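Local coordinates for protein LysR family transcriptional regulator (Vibrio vulnificus, PDB 5FHK) that probably binds specific DNA sequences to control transcription of virulence genes as the LysR-type regulator AphB, represented here by its regulatory domain, at residues 55-63 with 177-185; 136-144 with 151-160. All coordinates share one frame; numbering follows the deposited sequence.

Contact 1 (55-63 with 177-185); sequences DVIFRVGPQ and PRDIYMLYN
I57 O takes the backbone N-H of L183 at 2.6 Å, the shortest bond of the ladder, and I57 N gives its own hydrogen back to L183 O. R59 and Y181 repeat the exchange, and G61 N closes the row on D179 O at 2.7 Å. D179 O also has a CA-H...O contact, with V60 CA 3.2 Å away. F58 with M182 and V60 with I180 are the non-hydrogen-bonded pairs in between. On their face of the sheet M182 lies alongside F58, pointing the same way: its sulfur sits obliquely 4.8 Å from the centre of the F58 ring, a Met-aromatic contact. M182 CG, set anti to the backbone N (chi1 171°), also meets V56 CG1 at 3.6 Å. This pairing belongs to the periplasmic-binding-protein-like fold of LysR regulatory domains. Strand 56-60 has strand 9-14 parallel to it on its other edge, strand 178-185 runs back antiparallel between 56-60 and 68-82, and helix 192-204 packs on F58 and M182 through F197 and V201. Further along that face V60 CG1 rests on the aliphatic part of R178, 3.5 Å from R178 CB, while the R178 guanidinium goes on to a salt bridge with D78. The other face carries I57, R59, Y181 and L183. L183 CD1 is touched by both R59 CD, at 3.8 Å, and the amide of Q63, whose side chain crosses L183 at about a right angle. The charged end of R59 pairs in a salt bridge with D47. As the chain leaves the strand, P62 crosses Y181 obliquely at its hydroxyl end, with P62 CG 3.9 Å from Y181 OH.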
loop_
_atom_site.group_PDB
_atom_site.type_symbol
_atom_site.label_atom_id
_atom_site.label_comp_id
_atom_site.label_asym_id
_atom_site.label_seq_id
_atom_site.Cartn_x
_atom_site.Cartn_y
_atom_site.Cartn_z
ATOM N N ASP A 55 -0.709 10.609 -19.224
ATOM C CA ASP A 55 -0.281 9.930 -20.436
ATOM C C ASP A 55 -1.035 8.613 -20.613
ATOM O O ASP A 55 -1.559 8.326 -21.692
ATOM C CB ASP A 55 1.235 9.727 -20.389
ATOM C CG ASP A 55 1.996 11.056 -20.518
ATOM O OD1 ASP A 55 1.696 11.797 -21.470
ATOM O OD2 ASP A 55 2.882 11.370 -19.678
ATOM N N VAL A 56 -1.106 7.797 -19.562
ATOM C CA VAL A 56 -1.812 6.523 -19.610
ATOM C C VAL A 56 -2.508 6.312 -18.279
ATOM O O VAL A 56 -1.990 6.670 -17.218
ATOM C CB VAL A 56 -0.895 5.305 -19.895
ATOM C CG1 VAL A 56 -1.731 4.080 -20.193
ATOM C CG2 VAL A 56 0.047 5.584 -21.024
ATOM N N ILE A 57 -3.682 5.699 -18.337
ATOM C CA ILE A 57 -4.487 5.466 -17.151
ATOM C C ILE A 57 -4.879 3.996 -17.169
ATOM O O ILE A 57 -5.418 3.506 -18.173
ATOM C CB ILE A 57 -5.719 6.398 -17.094
ATOM C CG1 ILE A 57 -5.278 7.802 -16.659
ATOM C CG2 ILE A 57 -6.757 5.896 -16.077
ATOM C CD1 ILE A 57 -6.399 8.900 -16.672
ATOM N N PHE A 58 -4.513 3.280 -16.107
ATOM C CA PHE A 58 -5.004 1.934 -15.826
ATOM C C PHE A 58 -6.066 2.022 -14.748
ATOM O O PHE A 58 -5.843 2.622 -13.692
ATOM C CB PHE A 58 -3.876 1.003 -15.372
ATOM C CG PHE A 58 -2.748 0.926 -16.356
ATOM C CD1 PHE A 58 -1.789 1.920 -16.411
ATOM C CD2 PHE A 58 -2.663 -0.122 -17.251
ATOM C CE1 PHE A 58 -0.748 1.862 -17.334
ATOM C CE2 PHE A 58 -1.620 -0.180 -18.174
ATOM C CZ PHE A 58 -0.673 0.816 -18.194
ATOM N N ARG A 59 -7.218 1.430 -15.009
ATOM C CA ARG A 59 -8.330 1.589 -14.096
ATOM C C ARG A 59 -9.088 0.282 -14.009
ATOM O O ARG A 59 -9.020 -0.559 -14.910
ATOM C CB ARG A 59 -9.269 2.711 -14.546
ATOM C CG ARG A 59 -10.122 2.344 -15.737
ATOM C CD ARG A 59 -11.173 3.416 -16.005
ATOM N NE ARG A 59 -11.821 3.863 -14.771
ATOM C CZ ARG A 59 -13.028 3.477 -14.365
ATOM N NH1 ARG A 59 -13.742 2.635 -15.097
ATOM N NH2 ARG A 59 -13.528 3.936 -13.227
ATOM N N VAL A 60 -9.777 0.116 -12.888
ATOM C CA VAL A 60 -10.759 -0.939 -12.716
ATOM C C VAL A 60 -12.092 -0.429 -13.239
ATOM O O VAL A 60 -12.488 0.708 -12.946
ATOM C CB VAL A 60 -10.864 -1.348 -11.239
ATOM C CG1 VAL A 60 -12.042 -2.284 -11.029
ATOM C CG2 VAL A 60 -9.570 -1.996 -10.773
ATOM N N GLY A 61 -12.777 -1.257 -14.032
ATOM C CA GLY A 61 -14.082 -0.907 -14.543
ATOM C C GLY A 61 -14.001 -0.059 -15.796
ATOM O O GLY A 61 -13.023 0.665 -16.033
ATOM N N PRO A 62 -15.049 -0.117 -16.613
ATOM C CA PRO A 62 -15.030 0.572 -17.906
ATOM C C PRO A 62 -15.269 2.073 -17.781
ATOM O O PRO A 62 -15.754 2.583 -16.766
ATOM C CB PRO A 62 -16.175 -0.094 -18.685
ATOM C CG PRO A 62 -16.652 -1.260 -17.815
ATOM C CD PRO A 62 -16.285 -0.892 -16.414
ATOM N N GLN A 63 -14.906 2.775 -18.853
ATOM C CA GLN A 63 -15.191 4.190 -19.030
ATOM C C GLN A 63 -15.774 4.383 -20.422
ATOM O O GLN A 63 -15.537 3.579 -21.327
ATOM C CB GLN A 63 -13.933 5.058 -18.846
ATOM C CG GLN A 63 -13.731 5.580 -17.418
ATOM C CD GLN A 63 -12.869 6.845 -17.362
ATOM O OE1 GLN A 63 -12.990 7.738 -18.216
ATOM N NE2 GLN A 63 -11.981 6.913 -16.366
ATOM N N PRO A 177 -16.860 -10.129 -11.439
ATOM C CA PRO A 177 -15.517 -9.680 -11.818
ATOM C C PRO A 177 -15.535 -8.231 -12.259
ATOM O O PRO A 177 -16.504 -7.744 -12.841
ATOM C CB PRO A 177 -15.137 -10.605 -12.985
ATOM C CG PRO A 177 -16.079 -11.757 -12.884
ATOM C CD PRO A 177 -17.354 -11.186 -12.333
ATOM N N ARG A 178 -14.449 -7.543 -11.964
ATOM C CA ARG A 178 -14.208 -6.218 -12.499
ATOM C C ARG A 178 -12.986 -6.290 -13.405
ATOM O O ARG A 178 -12.014 -6.994 -13.105
ATOM C CB ARG A 178 -14.036 -5.187 -11.366
ATOM C CG ARG A 178 -13.413 -5.731 -10.098
ATOM C CD ARG A 178 -13.666 -4.882 -8.817
ATOM N NE ARG A 178 -12.918 -5.479 -7.705
ATOM C CZ ARG A 178 -11.983 -4.862 -6.974
ATOM N NH1 ARG A 178 -11.693 -3.572 -7.156
ATOM N NH2 ARG A 178 -11.356 -5.532 -6.021
ATOM N N ASP A 179 -13.050 -5.598 -14.535
ATOM C CA ASP A 179 -11.957 -5.640 -15.491
ATOM C C ASP A 179 -10.988 -4.497 -15.245
ATOM O O ASP A 179 -11.310 -3.489 -14.611
ATOM C CB ASP A 179 -12.493 -5.584 -16.913
ATOM C CG ASP A 179 -13.267 -6.827 -17.278
ATOM O OD1 ASP A 179 -13.052 -7.867 -16.614
ATOM O OD2 ASP A 179 -14.079 -6.764 -18.226
ATOM N N ILE A 180 -9.772 -4.672 -15.739
ATOM C CA ILE A 180 -8.772 -3.627 -15.691
ATOM C C ILE A 180 -8.516 -3.178 -17.121
ATOM O O ILE A 180 -8.297 -4.001 -18.016
ATOM C CB ILE A 180 -7.486 -4.097 -14.995
ATOM C CG1 ILE A 180 -7.764 -4.400 -13.508
ATOM C CG2 ILE A 180 -6.445 -3.019 -15.076
ATOM C CD1 ILE A 180 -8.277 -5.790 -13.256
ATOM N N TYR A 181 -8.572 -1.882 -17.341
ATOM C CA TYR A 181 -8.394 -1.350 -18.673
ATOM C C TYR A 181 -7.142 -0.505 -18.706
ATOM O O TYR A 181 -6.657 -0.029 -17.674
ATOM C CB TYR A 181 -9.591 -0.510 -19.110
ATOM C CG TYR A 181 -10.844 -1.308 -19.332
ATOM C CD1 TYR A 181 -11.643 -1.671 -18.265
ATOM C CD2 TYR A 181 -11.230 -1.696 -20.613
ATOM C CE1 TYR A 181 -12.780 -2.397 -18.457
ATOM C CE2 TYR A 181 -12.381 -2.431 -20.814
ATOM C CZ TYR A 181 -13.151 -2.775 -19.732
ATOM O OH TYR A 181 -14.309 -3.508 -19.896
ATOM N N MET A 182 -6.610 -0.348 -19.914
ATOM C CA MET A 182 -5.582 0.638 -20.192
ATOM C C MET A 182 -6.222 1.694 -21.082
ATOM O O MET A 182 -6.749 1.367 -22.155
ATOM C CB MET A 182 -4.353 0.010 -20.854
ATOM C CG MET A 182 -3.342 1.025 -21.359
ATOM S SD MET A 182 -1.878 0.258 -22.090
ATOM C CE MET A 182 -2.641 -0.732 -23.367
ATOM N N LEU A 183 -6.196 2.944 -20.626
ATOM C CA LEU A 183 -6.791 4.073 -21.338
ATOM C C LEU A 183 -5.709 5.026 -21.817
ATOM O O LEU A 183 -4.708 5.226 -21.124
ATOM C CB LEU A 183 -7.755 4.849 -20.437
ATOM C CG LEU A 183 -8.752 4.156 -19.512
ATOM C CD1 LEU A 183 -9.734 5.227 -18.979
ATOM C CD2 LEU A 183 -9.521 3.104 -20.269
ATOM N N TYR A 184 -5.913 5.615 -23.001
ATOM C CA TYR A 184 -5.033 6.667 -23.498
ATOM C C TYR A 184 -5.725 7.467 -24.599
ATOM O O TYR A 184 -6.590 6.955 -25.320
ATOM C CB TYR A 184 -3.699 6.115 -24.023
ATOM C CG TYR A 184 -3.820 5.046 -25.084
ATOM C CD1 TYR A 184 -4.132 3.740 -24.739
ATOM C CD2 TYR A 184 -3.584 5.325 -26.421
ATOM C CE1 TYR A 184 -4.222 2.739 -25.692
ATOM C CE2 TYR A 184 -3.676 4.316 -27.391
ATOM C CZ TYR A 184 -4.002 3.026 -27.001
ATOM O OH TYR A 184 -4.105 1.998 -27.908
ATOM N N ASN A 185 -5.314 8.730 -24.717
ATOM C CA ASN A 185 -5.902 9.656 -25.673
ATOM C C ASN A 185 -5.629 9.206 -27.101
ATOM O O ASN A 185 -4.581 8.638 -27.396
ATOM C CB ASN A 185 -5.330 11.053 -25.448
ATOM C CG ASN A 185 -6.063 12.126 -26.243
ATOM O OD1 ASN A 185 -5.933 12.210 -27.470
ATOM N ND2 ASN A 185 -6.843 12.956 -25.544
#

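Contact 2 (136-144 with 151-160)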
loop_
_atom_site.group_PDB
_atom_site.type_symbol
_atom_site.label_atom_id
_atom_site.label_comp_id
_atom_site.label_asym_id
_atom_site.label_seq_id
_atom_site.Cartn_x
_atom_site.Cartn_y
_atom_site.Cartn_z
ATOM N N LEU A 136 -6.480 -2.513 1.353
ATOM C CA LEU A 136 -6.763 -3.946 1.477
ATOM C C LEU A 136 -5.584 -4.748 1.999
ATOM O O LEU A 136 -5.789 -5.823 2.582
ATOM C CB LEU A 136 -7.207 -4.537 0.130
ATOM C CG LEU A 136 -8.707 -4.326 -0.168
ATOM C CD1 LEU A 136 -9.066 -4.782 -1.585
ATOM C CD2 LEU A 136 -9.594 -5.020 0.852
ATOM N N ASN A 137 -4.355 -4.252 1.818
ATOM C CA ASN A 137 -3.207 -4.979 2.336
ATOM C C ASN A 137 -3.294 -5.149 3.855
ATOM O O ASN A 137 -3.070 -6.250 4.366
ATOM C CB ASN A 137 -1.896 -4.298 1.909
ATOM C CG ASN A 137 -1.733 -2.885 2.477
ATOM O OD1 ASN A 137 -2.706 -2.214 2.847
ATOM N ND2 ASN A 137 -0.484 -2.425 2.537
ATOM N N VAL A 138 -3.656 -4.092 4.600
ATOM C CA VAL A 138 -3.713 -4.265 6.056
ATOM C C VAL A 138 -4.895 -5.137 6.466
ATOM O O VAL A 138 -4.853 -5.793 7.507
ATOM C CB VAL A 138 -3.754 -2.913 6.786
ATOM C CG1 VAL A 138 -2.479 -2.115 6.499
ATOM C CG2 VAL A 138 -4.976 -2.151 6.397
ATOM N N VAL A 139 -5.975 -5.131 5.684
ATOM C CA VAL A 139 -7.100 -6.030 5.930
ATOM C C VAL A 139 -6.660 -7.491 5.806
ATOM O O VAL A 139 -7.033 -8.342 6.616
ATOM C CB VAL A 139 -8.252 -5.693 4.960
ATOM C CG1 VAL A 139 -9.391 -6.665 5.126
ATOM C CG2 VAL A 139 -8.753 -4.246 5.211
ATOM N N ARG A 140 -5.903 -7.804 4.756
ATOM C CA ARG A 140 -5.402 -9.154 4.584
ATOM C C ARG A 140 -4.580 -9.575 5.788
ATOM O O ARG A 140 -4.723 -10.695 6.283
ATOM C CB ARG A 140 -4.569 -9.254 3.303
ATOM C CG ARG A 140 -4.052 -10.660 3.059
ATOM C CD ARG A 140 -2.729 -10.643 2.353
ATOM N NE ARG A 140 -1.694 -9.940 3.108
ATOM C CZ ARG A 140 -1.070 -10.411 4.190
ATOM N NH1 ARG A 140 -1.374 -11.602 4.682
ATOM N NH2 ARG A 140 -0.134 -9.675 4.782
ATOM N N SER A 141 -3.741 -8.673 6.290
ATOM C CA SER A 141 -2.894 -9.008 7.426
ATOM C C SER A 141 -3.728 -9.436 8.627
ATOM O O SER A 141 -3.387 -10.407 9.307
ATOM C CB SER A 141 -2.005 -7.812 7.762
ATOM O OG SER A 141 -1.758 -7.766 9.149
ATOM N N ALA A 142 -4.865 -8.762 8.868
ATOM C CA ALA A 142 -5.702 -9.110 10.012
ATOM C C ALA A 142 -6.413 -10.440 9.796
ATOM O O ALA A 142 -6.612 -11.205 10.755
ATOM C CB ALA A 142 -6.716 -7.993 10.285
ATOM N N CYS A 143 -6.808 -10.713 8.546
ATOM C CA CYS A 143 -7.378 -11.998 8.170
ATOM C C CYS A 143 -6.395 -13.135 8.443
ATOM O O CYS A 143 -6.760 -14.155 9.044
ATOM C CB CYS A 143 -7.748 -11.959 6.687
ATOM S SG CYS A 143 -8.697 -13.350 6.055
ATOM N N SER A 144 -5.139 -12.972 7.999
ATOM C CA SER A 144 -4.112 -13.984 8.250
ATOM C C SER A 144 -3.936 -14.253 9.739
ATOM O O SER A 144 -3.650 -15.390 10.143
ATOM C CB SER A 144 -2.785 -13.535 7.646
ATOM O OG SER A 144 -2.738 -13.808 6.263
ATOM N N LEU A 151 -13.407 -9.926 2.249
ATOM C CA LEU A 151 -13.588 -10.067 0.814
ATOM C C LEU A 151 -12.396 -9.411 0.135
ATOM O O LEU A 151 -12.049 -8.266 0.440
ATOM C CB LEU A 151 -14.884 -9.425 0.349
ATOM C CG LEU A 151 -15.054 -9.517 -1.168
ATOM C CD1 LEU A 151 -15.493 -10.906 -1.504
ATOM C CD2 LEU A 151 -16.112 -8.519 -1.659
ATOM N N MET A 152 -11.772 -10.138 -0.780
ATOM C CA MET A 152 -10.452 -9.740 -1.210
ATOM C C MET A 152 -10.288 -10.083 -2.683
ATOM O O MET A 152 -10.756 -11.152 -3.119
ATOM C CB MET A 152 -9.402 -10.461 -0.360
ATOM C CG MET A 152 -7.974 -10.054 -0.565
ATOM S SD MET A 152 -7.548 -8.524 0.262
ATOM C CE MET A 152 -8.144 -8.829 1.915
ATOM N N PRO A 153 -9.650 -9.213 -3.472
ATOM C CA PRO A 153 -9.387 -9.553 -4.877
ATOM C C PRO A 153 -8.489 -10.776 -4.971
ATOM O O PRO A 153 -7.401 -10.804 -4.387
ATOM C CB PRO A 153 -8.689 -8.301 -5.432
ATOM C CG PRO A 153 -8.931 -7.212 -4.430
ATOM C CD PRO A 153 -9.036 -7.931 -3.096
ATOM N N ASP A 154 -8.932 -11.772 -5.754
ATOM C CA ASP A 154 -8.269 -13.082 -5.774
ATOM C C ASP A 154 -6.785 -12.985 -6.111
ATOM O O ASP A 154 -5.970 -13.717 -5.531
ATOM C CB ASP A 154 -8.967 -14.035 -6.755
ATOM C CG ASP A 154 -9.049 -13.479 -8.176
ATOM O OD1 ASP A 154 -8.541 -12.359 -8.434
ATOM O OD2 ASP A 154 -9.638 -14.173 -9.040
ATOM N N VAL A 155 -6.407 -12.088 -7.031
ATOM C CA VAL A 155 -4.995 -11.935 -7.398
ATOM C C VAL A 155 -4.122 -11.588 -6.192
ATOM O O VAL A 155 -2.932 -11.918 -6.167
ATOM C CB VAL A 155 -4.840 -10.889 -8.519
ATOM C CG1 VAL A 155 -5.104 -9.479 -7.999
ATOM C CG2 VAL A 155 -3.455 -10.985 -9.140
ATOM N N MET A 156 -4.678 -10.931 -5.175
ATOM C CA MET A 156 -3.864 -10.545 -4.028
ATOM C C MET A 156 -3.615 -11.689 -3.039
ATOM O O MET A 156 -2.742 -11.557 -2.170
ATOM C CB MET A 156 -4.521 -9.384 -3.280
ATOM C CG MET A 156 -4.347 -7.982 -3.905
ATOM S SD MET A 156 -5.156 -6.716 -2.840
ATOM C CE MET A 156 -4.435 -7.080 -1.221
ATOM N N ILE A 157 -4.348 -12.796 -3.137
ATOM C CA ILE A 157 -4.254 -13.836 -2.123
ATOM C C ILE A 157 -4.132 -15.231 -2.727
ATOM O O ILE A 157 -4.341 -16.230 -2.027
ATOM C CB ILE A 157 -5.466 -13.772 -1.178
ATOM C CG1 ILE A 157 -6.755 -13.656 -1.979
ATOM C CG2 ILE A 157 -5.314 -12.623 -0.187
ATOM C CD1 ILE A 157 -8.003 -13.768 -1.147
ATOM N N LYS A 158 -3.771 -15.314 -4.015
ATOM C CA LYS A 158 -3.757 -16.623 -4.664
ATOM C C LYS A 158 -2.652 -17.515 -4.106
ATOM O O LYS A 158 -2.863 -18.720 -3.935
ATOM C CB LYS A 158 -3.640 -16.485 -6.181
ATOM C CG LYS A 158 -2.305 -16.042 -6.729
ATOM C CD LYS A 158 -2.383 -16.043 -8.272
ATOM C CE LYS A 158 -3.722 -15.417 -8.731
ATOM N NZ LYS A 158 -3.652 -14.729 -10.056
ATOM N N GLU A 159 -1.482 -16.949 -3.788
ATOM C CA GLU A 159 -0.448 -17.745 -3.127
ATOM C C GLU A 159 -0.904 -18.203 -1.741
ATOM O O GLU A 159 -0.631 -19.341 -1.341
ATOM C CB GLU A 159 0.878 -16.972 -3.064
ATOM C CG GLU A 159 1.069 -16.012 -1.898
ATOM C CD GLU A 159 0.835 -14.538 -2.282
ATOM O OE1 GLU A 159 -0.063 -14.250 -3.113
ATOM O OE2 GLU A 159 1.541 -13.662 -1.731
ATOM N N TYR A 160 -1.658 -17.359 -1.019
ATOM C CA TYR A 160 -2.213 -17.774 0.274
ATOM C C TYR A 160 -3.189 -18.933 0.124
ATOM O O TYR A 160 -3.254 -19.821 0.988
ATOM C CB TYR A 160 -2.921 -16.608 0.962
ATOM C CG TYR A 160 -2.019 -15.492 1.390
ATOM C CD1 TYR A 160 -1.650 -14.477 0.498
ATOM C CD2 TYR A 160 -1.545 -15.431 2.702
ATOM C CE1 TYR A 160 -0.801 -13.450 0.903
ATOM C CE2 TYR A 160 -0.714 -14.418 3.111
ATOM C CZ TYR A 160 -0.344 -13.428 2.215
ATOM O OH TYR A 160 0.498 -12.440 2.651
#
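Y160 OH sits over one face of the R140 guanidinium, and the ring and guanidinium planes are turned only 20° apart. R140 NH1 is 2.9 Å from Y160 OH, but the hydroxyl stands above the guanidinium plane, where the N-H groups do not point at it, so the short approach is a contact and not a hydrogen bond. R140 CD adds to it, 3.7 Å from Y160 CE1, while S144 OG meets the same ring obliquely near CE2. Bends at chi2 (-149°) and chi3 (60°) carry the arginine chain across the tyrosine at about a right angle, and R140 CG slides past I157 CG2 on the way. Helix 136-144 is the connecting helix of a beta-alpha-beta crossover: strands 131-133 and 149-153 both run parallel to 104-107, which lies between them. Where the helix lies against its own outgoing strand, the M152 chain curls so that its methyl reaches the backbone, with M152 CE 3.8 Å from R140 N, and V139 CG1 touches that methyl as well. The end of L136 butts against the P153 ring, tightly, with L136 CD1 3.5 Å from P153 CD. M156 CE reaches L136 CB at 4.0 Å. Away from this packing, S141 OG is hydrogen-bonded to N27 of the second subunit.

In the fold
The two contacts lie on opposite sides of the chain's centre, their centres about 22 Å apart, yet both reach the same branched sheet. Strand 68-82 connects them, pairing with 178-185 of contact 1 and with 149-153 of contact 2. They also touch directly: R178 NH2 packs 3.4 Å from P153 CG. Contact 1 is partly buried and held by backbone hydrogen bonds between neighbouring strands, with side chains sorted onto two faces. Contact 2 has no hydrogen bond between its segments; it is a buried packing of the helix on the strand and the turn after it, through methionines, leucine and proline, ending in a more exposed arginine-tyrosine contact. Only contact 2 lies within reach of the second subunit.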